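PDB 4RM4: putative cytochrome P450 YjiB from Bacillus subtilis subsp. subtilis, which probably acts as a heme-dependent monooxygenase of the cytochrome P450 family, using molecular oxygen to oxidise its substrates. Local coordinates for residues E64-C69 with R295-G300; P110-I115 with R356-I361; E278-R283 with H339-H344. One frame throughout, in Å; residues are numbered along the deposited sequence.

Interaction 1. Residues E64-C69 with R295-G300; sequences ELFSSC and RDTEIG
L65 and R295 bring the two backbones nearest, their CA atoms 6.2 Å apart, at the point where the loop E64-L65 enters strand 66-67 and R295-D296 leads into strand 297-299. The L65 O to R295 N separation is 4.2 Å, too long for a hydrogen bond, and none joins the two segments; side chains therefore make the contact. Two patches result. In the first, the isobutyl group of L65 leans over the start of the second segment: methyl CD1 meets OG1 of T297 at 3.8 Å, while CD2 lies near CB of R295, whose guanidinium group extends off in another direction. In the second, the CZ/CE2 corner of the F66 ring packs against CG1 and CD1 of I299, the side chains coming from opposite directions. Ring atom CZ is 3.6 Å from CG1 of I299, and CE2 is 3.8 Å from its CD1. T297 adds its methyl CG2, 3.9 Å from CZ of F66; with OG1 lying anti to the backbone N (chi1 -168°), CG2 falls between N and the carbonyl carbon and is turned toward F66. Both T297 CG2 and I299 CG1 approach the ring obliquely. Beyond F66 the backbone folds into an ST turn, in which C69 N donates to OG of S67 (3.0 Å, N-H...O 157°). D85 reinforces this turn, one carboxylate oxygen bonding S67 OG and the other S68 N. Strand 66-67 is an edge of the five-stranded mixed sheet, with backbone bonds from L65 to K294 and from S67 to I292, and F66 also packs on R291 and A293 of strand 289-293. Strand 297-299 pairs instead with strand 302-304 in a small hairpin, and I299, besides meeting F66, touches D55, K58 and V59 of helix 53-61.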
# COMPACT_ATOMS: atom_id res chain seq x y z
N GLU A 64 0.13 22.58 -5.78
CA GLU A 64 0.17 23.75 -6.66
C GLU A 64 1.23 23.62 -7.76
O GLU A 64 1.03 24.12 -8.88
CB GLU A 64 0.40 25.03 -5.85
CG GLU A 64 -0.71 25.34 -4.85
CD GLU A 64 -0.61 24.50 -3.57
OE1 GLU A 64 0.40 23.78 -3.39
OE2 GLU A 64 -1.55 24.57 -2.74
N LEU A 65 2.34 22.96 -7.45
CA LEU A 65 3.47 22.86 -8.36
C LEU A 65 3.63 21.49 -9.04
O LEU A 65 4.25 21.39 -10.09
CB LEU A 65 4.78 23.21 -7.63
CG LEU A 65 5.00 24.69 -7.30
CD1 LEU A 65 6.28 24.84 -6.51
CD2 LEU A 65 5.05 25.51 -8.57
N PHE A 66 3.08 20.45 -8.43
CA PHE A 66 3.34 19.09 -8.90
C PHE A 66 2.04 18.31 -9.02
O PHE A 66 1.37 18.06 -8.02
CB PHE A 66 4.33 18.36 -7.97
CG PHE A 66 5.74 18.88 -8.07
CD1 PHE A 66 6.54 18.54 -9.14
CD2 PHE A 66 6.26 19.69 -7.08
CE1 PHE A 66 7.85 19.03 -9.23
CE2 PHE A 66 7.55 20.18 -7.17
CZ PHE A 66 8.34 19.84 -8.25
N SER A 67 1.67 17.97 -10.26
CA SER A 67 0.40 17.33 -10.60
C SER A 67 0.42 15.81 -10.47
O SER A 67 1.46 15.18 -10.64
CB SER A 67 0.02 17.70 -12.04
OG SER A 67 -1.11 16.99 -12.52
N SER A 68 -0.75 15.22 -10.18
CA SER A 68 -0.85 13.77 -10.08
C SER A 68 -1.53 13.20 -11.31
O SER A 68 -1.70 11.98 -11.44
CB SER A 68 -1.65 13.35 -8.83
OG SER A 68 -0.94 13.60 -7.62
N CYS A 69 -1.92 14.08 -12.22
CA CYS A 69 -2.58 13.63 -13.45
C CYS A 69 -1.55 13.02 -14.39
O CYS A 69 -0.66 13.71 -14.89
CB CYS A 69 -3.32 14.79 -14.12
SG CYS A 69 -4.72 14.26 -15.14
N ARG A 295 4.78 23.83 -13.45
CA ARG A 295 5.53 25.03 -13.81
C ARG A 295 7.01 24.74 -13.66
O ARG A 295 7.40 23.85 -12.92
CB ARG A 295 5.19 26.19 -12.87
CG ARG A 295 3.73 26.64 -12.86
CD ARG A 295 3.36 27.45 -14.10
NE ARG A 295 4.26 28.59 -14.31
CZ ARG A 295 4.03 29.83 -13.88
NH1 ARG A 295 2.91 30.12 -13.23
NH2 ARG A 295 4.92 30.78 -14.12
N ASP A 296 7.84 25.52 -14.35
CA ASP A 296 9.27 25.50 -14.07
C ASP A 296 9.45 25.85 -12.61
O ASP A 296 8.87 26.81 -12.12
CB ASP A 296 10.01 26.55 -14.91
CG ASP A 296 9.97 26.26 -16.40
OD1 ASP A 296 9.52 25.17 -16.80
OD2 ASP A 296 10.39 27.15 -17.17
N THR A 297 10.25 25.06 -11.89
CA THR A 297 10.53 25.34 -10.50
C THR A 297 11.77 24.57 -10.04
O THR A 297 12.24 23.68 -10.74
CB THR A 297 9.33 24.99 -9.59
OG1 THR A 297 9.55 25.53 -8.28
CG2 THR A 297 9.15 23.48 -9.50
N GLU A 298 12.31 24.92 -8.88
CA GLU A 298 13.52 24.27 -8.43
C GLU A 298 13.26 23.30 -7.29
O GLU A 298 12.48 23.57 -6.39
CB GLU A 298 14.58 25.30 -8.02
CG GLU A 298 15.12 26.09 -9.20
CD GLU A 298 16.22 27.05 -8.78
OE1 GLU A 298 16.73 26.91 -7.65
OE2 GLU A 298 16.56 27.94 -9.59
N ILE A 299 13.93 22.16 -7.34
CA ILE A 299 13.87 21.20 -6.25
C ILE A 299 15.29 20.88 -5.83
O ILE A 299 16.09 20.43 -6.64
CB ILE A 299 13.12 19.92 -6.66
CG1 ILE A 299 11.62 20.20 -6.79
CG2 ILE A 299 13.36 18.83 -5.63
CD1 ILE A 299 10.94 20.52 -5.47
N GLY A 300 15.59 21.14 -4.57
CA GLY A 300 16.94 20.96 -4.06
C GLY A 300 17.95 21.76 -4.84
O GLY A 300 19.10 21.37 -4.95

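Interaction 2. Residues P110-I115 with R356-I361; sequences PRIQEI and RLEANI
Apolar contact between I112 and L357 is the tightest element here: CD1 of I112 comes to 3.5 Å from CD2 of L357, closer than usual for two methyl groups. I112 reaches it because its chain is extended beyond CG1 (chi2 165°), carrying CD1 outward, while its other branch, CG2, lies 4.1 Å from CD1 of I361; those two isoleucines cross at about a right angle. A looser approach, 4.4 Å, joins CG2 of I112 to the methylene CG of E358. The helix axes pass 10.0 Å apart, with N-to-C directions 42° from parallel. This is the pairing of helices D (102-123) and L (352-369) in the conserved four-helix core of the P450 fold; helix 138-147, touched by E358 and I115, packs against the same pair. Mixed polar-apolar packing comes from Q113, whose chain bends at chi2 (64°) and sets OE1 3.7 Å from CG2 of I361. Its NE2 bonds to D117 and S365, which fixes the amide beside the isoleucine. Among charged groups, R111 NE bridges E114 OE1 at 3.0 Å along the outer side of its own helix, and R111 also pairs with E146.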
# COMPACT_ATOMS: atom_id res chain seq x y z
N PRO A 110 -13.85 -6.37 14.49
CA PRO A 110 -14.35 -7.72 14.74
C PRO A 110 -14.14 -8.65 13.56
O PRO A 110 -13.53 -9.72 13.72
CB PRO A 110 -15.85 -7.51 14.95
CG PRO A 110 -16.00 -6.05 15.32
CD PRO A 110 -14.69 -5.36 15.16
N ARG A 111 -14.62 -8.27 12.38
CA ARG A 111 -14.55 -9.15 11.22
C ARG A 111 -13.13 -9.36 10.68
O ARG A 111 -12.82 -10.42 10.15
CB ARG A 111 -15.47 -8.68 10.09
CG ARG A 111 -16.56 -9.69 9.74
CD ARG A 111 -15.95 -10.97 9.16
NE ARG A 111 -16.79 -12.14 9.44
CZ ARG A 111 -16.67 -13.31 8.83
NH1 ARG A 111 -15.75 -13.49 7.88
NH2 ARG A 111 -17.48 -14.31 9.16
N ILE A 112 -12.29 -8.34 10.81
CA ILE A 112 -10.91 -8.47 10.37
C ILE A 112 -10.19 -9.45 11.29
O ILE A 112 -9.37 -10.26 10.83
CB ILE A 112 -10.19 -7.11 10.34
CG1 ILE A 112 -10.95 -6.16 9.39
CG2 ILE A 112 -8.72 -7.29 9.94
CD1 ILE A 112 -10.57 -4.68 9.52
N GLN A 113 -10.53 -9.41 12.57
CA GLN A 113 -9.97 -10.34 13.55
C GLN A 113 -10.37 -11.77 13.25
O GLN A 113 -9.55 -12.69 13.30
CB GLN A 113 -10.38 -9.95 14.98
CG GLN A 113 -9.72 -10.79 16.07
CD GLN A 113 -8.21 -10.62 16.13
OE1 GLN A 113 -7.70 -9.54 16.46
NE2 GLN A 113 -7.47 -11.68 15.81
N GLU A 114 -11.64 -11.97 12.92
CA GLU A 114 -12.15 -13.30 12.62
C GLU A 114 -11.47 -13.87 11.38
O GLU A 114 -11.07 -15.03 11.36
CB GLU A 114 -13.67 -13.26 12.48
CG GLU A 114 -14.37 -12.84 13.76
CD GLU A 114 -15.85 -12.51 13.57
OE1 GLU A 114 -16.29 -12.38 12.41
OE2 GLU A 114 -16.56 -12.37 14.58
N ILE A 115 -11.32 -13.05 10.35
CA ILE A 115 -10.63 -13.46 9.14
C ILE A 115 -9.18 -13.87 9.43
O ILE A 115 -8.68 -14.88 8.94
CB ILE A 115 -10.61 -12.32 8.11
CG1 ILE A 115 -12.02 -12.05 7.58
CG2 ILE A 115 -9.68 -12.66 6.98
CD1 ILE A 115 -12.15 -10.71 6.87
N ARG A 356 -3.33 0.32 8.72
CA ARG A 356 -2.86 0.27 10.11
C ARG A 356 -3.62 -0.78 10.91
O ARG A 356 -3.01 -1.56 11.64
CB ARG A 356 -2.98 1.66 10.77
CG ARG A 356 -1.98 2.66 10.18
CD ARG A 356 -2.14 4.05 10.76
NE ARG A 356 -0.92 4.83 10.56
CZ ARG A 356 -0.88 6.09 10.13
NH1 ARG A 356 -2.00 6.75 9.86
NH2 ARG A 356 0.30 6.69 10.01
N LEU A 357 -4.95 -0.81 10.77
CA LEU A 357 -5.78 -1.78 11.48
C LEU A 357 -5.48 -3.21 11.05
O LEU A 357 -5.30 -4.10 11.89
CB LEU A 357 -7.27 -1.50 11.25
CG LEU A 357 -8.24 -2.49 11.90
CD1 LEU A 357 -8.02 -2.60 13.41
CD2 LEU A 357 -9.67 -2.07 11.60
N GLU A 358 -5.46 -3.45 9.74
CA GLU A 358 -5.10 -4.78 9.24
C GLU A 358 -3.73 -5.27 9.76
O GLU A 358 -3.59 -6.40 10.20
CB GLU A 358 -5.16 -4.82 7.71
CG GLU A 358 -6.57 -4.65 7.16
CD GLU A 358 -6.65 -5.00 5.69
OE1 GLU A 358 -7.20 -4.19 4.91
OE2 GLU A 358 -6.15 -6.08 5.30
N ALA A 359 -2.72 -4.40 9.70
CA ALA A 359 -1.38 -4.79 10.12
C ALA A 359 -1.31 -5.06 11.62
O ALA A 359 -0.68 -6.02 12.06
CB ALA A 359 -0.37 -3.71 9.74
N ASN A 360 -1.95 -4.20 12.41
CA ASN A 360 -1.93 -4.39 13.85
C ASN A 360 -2.54 -5.75 14.19
O ASN A 360 -1.96 -6.52 14.95
CB ASN A 360 -2.70 -3.28 14.57
CG ASN A 360 -2.67 -3.42 16.08
OD1 ASN A 360 -2.75 -4.53 16.62
ND2 ASN A 360 -2.53 -2.30 16.77
N ILE A 361 -3.71 -6.01 13.63
CA ILE A 361 -4.40 -7.27 13.87
C ILE A 361 -3.64 -8.48 13.32
O ILE A 361 -3.41 -9.46 14.02
CB ILE A 361 -5.82 -7.24 13.32
CG1 ILE A 361 -6.70 -6.41 14.26
CG2 ILE A 361 -6.35 -8.66 13.15
CD1 ILE A 361 -8.15 -6.32 13.86

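Interaction 3. Residues E278-R283 with H339-H344. With HEM (protoporphyrin IX containing Fe), chain B.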
# COMPACT_ATOMS: atom_id res chain seq x y z
N GLU A 278 6.97 2.06 12.61
CA GLU A 278 8.38 1.87 12.28
C GLU A 278 8.56 0.93 11.07
O GLU A 278 9.49 1.10 10.27
CB GLU A 278 9.17 1.37 13.49
CG GLU A 278 10.66 1.25 13.29
CD GLU A 278 11.35 2.58 13.03
OE1 GLU A 278 10.69 3.54 12.55
OE2 GLU A 278 12.59 2.66 13.28
N ALA A 279 7.66 -0.04 10.91
CA ALA A 279 7.73 -0.91 9.75
C ALA A 279 7.41 -0.10 8.48
O ALA A 279 8.03 -0.29 7.43
CB ALA A 279 6.80 -2.10 9.90
N LEU A 280 6.44 0.80 8.59
CA LEU A 280 6.13 1.70 7.48
C LEU A 280 7.33 2.57 7.13
O LEU A 280 7.63 2.76 5.96
CB LEU A 280 4.92 2.59 7.80
CG LEU A 280 3.59 1.82 7.70
CD1 LEU A 280 2.53 2.43 8.61
CD2 LEU A 280 3.10 1.72 6.27
N ARG A 281 8.00 3.09 8.15
CA ARG A 281 9.17 3.92 7.88
C ARG A 281 10.28 3.09 7.25
O ARG A 281 10.88 3.48 6.25
CB ARG A 281 9.71 4.59 9.15
CG ARG A 281 10.87 5.55 8.78
CD ARG A 281 11.71 5.99 9.99
NE ARG A 281 12.40 4.87 10.63
CZ ARG A 281 13.63 4.46 10.33
NH1 ARG A 281 14.18 3.45 11.01
NH2 ARG A 281 14.34 5.08 9.40
N PHE A 282 10.52 1.93 7.85
CA PHE A 282 11.73 1.16 7.54
C PHE A 282 11.65 0.41 6.21
O PHE A 282 12.66 0.30 5.51
CB PHE A 282 12.01 0.17 8.68
CG PHE A 282 13.45 -0.28 8.76
CD1 PHE A 282 14.47 0.64 8.98
CD2 PHE A 282 13.78 -1.62 8.67
CE1 PHE A 282 15.79 0.21 9.08
CE2 PHE A 282 15.09 -2.05 8.78
CZ PHE A 282 16.10 -1.14 8.98
N ARG A 283 10.47 -0.11 5.89
CA ARG A 283 10.26 -0.91 4.68
C ARG A 283 8.92 -0.63 4.00
O ARG A 283 8.07 -1.51 3.85
CB ARG A 283 10.42 -2.41 4.97
CG ARG A 283 11.89 -2.85 5.12
CD ARG A 283 12.05 -4.37 5.34
NE ARG A 283 13.44 -4.81 5.15
CZ ARG A 283 14.27 -5.16 6.14
NH1 ARG A 283 13.86 -5.14 7.40
NH2 ARG A 283 15.52 -5.53 5.86
N HIS A 339 7.25 9.44 9.09
CA HIS A 339 7.52 8.80 7.81
C HIS A 339 6.50 9.29 6.77
O HIS A 339 5.44 9.82 7.10
CB HIS A 339 7.46 7.28 7.94
CG HIS A 339 6.09 6.75 8.25
ND1 HIS A 339 5.09 6.69 7.30
CD2 HIS A 339 5.56 6.26 9.39
CE1 HIS A 339 4.00 6.18 7.85
NE2 HIS A 339 4.26 5.91 9.12
N ILE A 340 6.83 9.10 5.51
CA ILE A 340 5.87 9.43 4.48
C ILE A 340 5.46 8.19 3.68
O ILE A 340 5.23 8.26 2.49
CB ILE A 340 6.32 10.61 3.62
CG1 ILE A 340 7.82 10.56 3.33
CG2 ILE A 340 6.06 11.92 4.37
CD1 ILE A 340 8.32 11.84 2.68
N ALA A 341 5.33 7.07 4.37
CA ALA A 341 4.96 5.83 3.68
C ALA A 341 3.58 5.92 3.05
O ALA A 341 3.31 5.25 2.05
CB ALA A 341 5.03 4.67 4.63
N PHE A 342 2.71 6.75 3.63
CA PHE A 342 1.33 6.89 3.15
C PHE A 342 1.18 8.17 2.30
O PHE A 342 0.06 8.58 1.96
CB PHE A 342 0.37 6.97 4.33
CG PHE A 342 0.12 5.65 5.02
CD1 PHE A 342 0.21 5.55 6.40
CD2 PHE A 342 -0.27 4.53 4.31
CE1 PHE A 342 -0.07 4.36 7.05
CE2 PHE A 342 -0.54 3.33 4.95
CZ PHE A 342 -0.44 3.24 6.32
N GLY A 343 2.30 8.80 1.97
CA GLY A 343 2.27 10.07 1.26
C GLY A 343 2.14 11.27 2.19
O GLY A 343 2.48 11.21 3.38
N HIS A 344 1.65 12.37 1.62
CA HIS A 344 1.58 13.65 2.30
C HIS A 344 0.72 14.61 1.51
O HIS A 344 0.93 14.79 0.31
CB HIS A 344 2.99 14.25 2.41
CG HIS A 344 3.01 15.66 2.89
ND1 HIS A 344 2.38 16.05 4.06
CD2 HIS A 344 3.56 16.78 2.37
CE1 HIS A 344 2.56 17.35 4.24
NE2 HIS A 344 3.28 17.81 3.23
CHA HEM B . -3.00 6.75 -1.71
CHB HEM B . 0.40 3.97 0.33
CHC HEM B . -3.01 0.78 1.71
CHD HEM B . -6.34 3.29 -0.76
C1A HEM B . -1.78 6.30 -1.25
C2A HEM B . -0.52 7.02 -1.30
C3A HEM B . 0.42 6.25 -0.74
C4A HEM B . -0.21 5.03 -0.29
CMA HEM B . 1.93 6.60 -0.58
CAA HEM B . -0.29 8.43 -1.90
CBA HEM B . -0.19 8.36 -3.41
CGA HEM B . 0.32 9.66 -3.99
O1A HEM B . 0.52 9.69 -5.23
O2A HEM B . 0.53 10.65 -3.23
C1B HEM B . -0.25 2.90 0.89
C2B HEM B . 0.37 1.92 1.76
C3B HEM B . -0.57 1.03 2.12
C4B HEM B . -1.82 1.43 1.53
CMB HEM B . 1.86 1.93 2.16
CAB HEM B . -0.46 -0.19 3.05
CBB HEM B . 0.54 -0.30 3.93
C1C HEM B . -4.21 1.20 1.19
C2C HEM B . -5.50 0.58 1.41
C3C HEM B . -6.41 1.28 0.72
C4C HEM B . -5.73 2.36 0.05
CMC HEM B . -5.71 -0.66 2.30
CAC HEM B . -7.94 1.08 0.58
CBC HEM B . -8.59 -0.03 0.95
C1D HEM B . -5.75 4.43 -1.27
C2D HEM B . -6.44 5.38 -2.09
C3D HEM B . -5.40 6.47 -2.39
C4D HEM B . -4.19 6.06 -1.71
CMD HEM B . -7.91 5.31 -2.55
CAD HEM B . -5.63 7.75 -3.23
CBD HEM B . -6.05 8.87 -2.28
CGD HEM B . -6.18 10.17 -3.03
O1D HEM B . -6.81 11.12 -2.49
O2D HEM B . -5.67 10.24 -4.18
NA HEM B . -1.54 5.09 -0.63
NB HEM B . -1.58 2.56 0.77
NC HEM B . -4.38 2.28 0.35
ND HEM B . -4.45 4.85 -1.06
FE HEM B . -3.01 3.79 -0.02
O HOH W 1 -2.21 2.65 -2.02
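L280 and A341 have CA atoms 5.7 Å apart, and R281 and H339 approach to 5.2 Å, so the last turn of helix 272-282 lies directly against a non-regular segment that makes a type I turn from I340 to G343. No hydrogen bond crosses; L280 carries the contact. Its CB sits over one face of the H339 imidazole, 3.8 Å from the centroid and 20° off the normal, and 3.8 Å from CB of A341. Farther out, CD1 lies 3.6 Å from CE1 of F342 and CD2 over that ring's face. H339 is held at two nitrogens: ND1 accepts from A341 N in the ring plane (3.0 Å), and NE2 bonds to E277. The aliphatic part of R281 rests on H339 CB, whereas its NE and NH1 grip OE1 and OE2 of E278 side-on, both nitrogens meeting the carboxylate from above its plane. E278 OE2 also pairs with R334. Through CD2 and CE2, F342 also abuts the heme, CE2 lying 3.6 Å from C2B, close to the presumed iron ligand C349. E278 and R281 are the ExxR pair of the K helix; L280, between them, packs on F342, the first residue of the FGxGxHxC heme-binding motif, a hallmark of cytochromes P450.

From the N terminus, 64-69 meets 295-300, closing the loop of interaction 1; 110-115 meets 356-361, closing that of interaction 2; 278-283 meets 339-344 after a much shorter loop, closing interaction 3. The segments of interaction 1 alternate with those of each of the others, so it crosses both, whereas interaction 3 is nested within interaction 2. Interaction 1 joins the sheet edge to a small hairpin, interaction 2 belongs to the helical core, and their centres lie 38 Å apart on opposite sides of the chain's centre. Interaction 3, beside the heme, lies between: R356 of interaction 2 places CZ 3.6 Å from F342 CE1, whereas interaction 1 stays about 8 Å away at the nearest atoms.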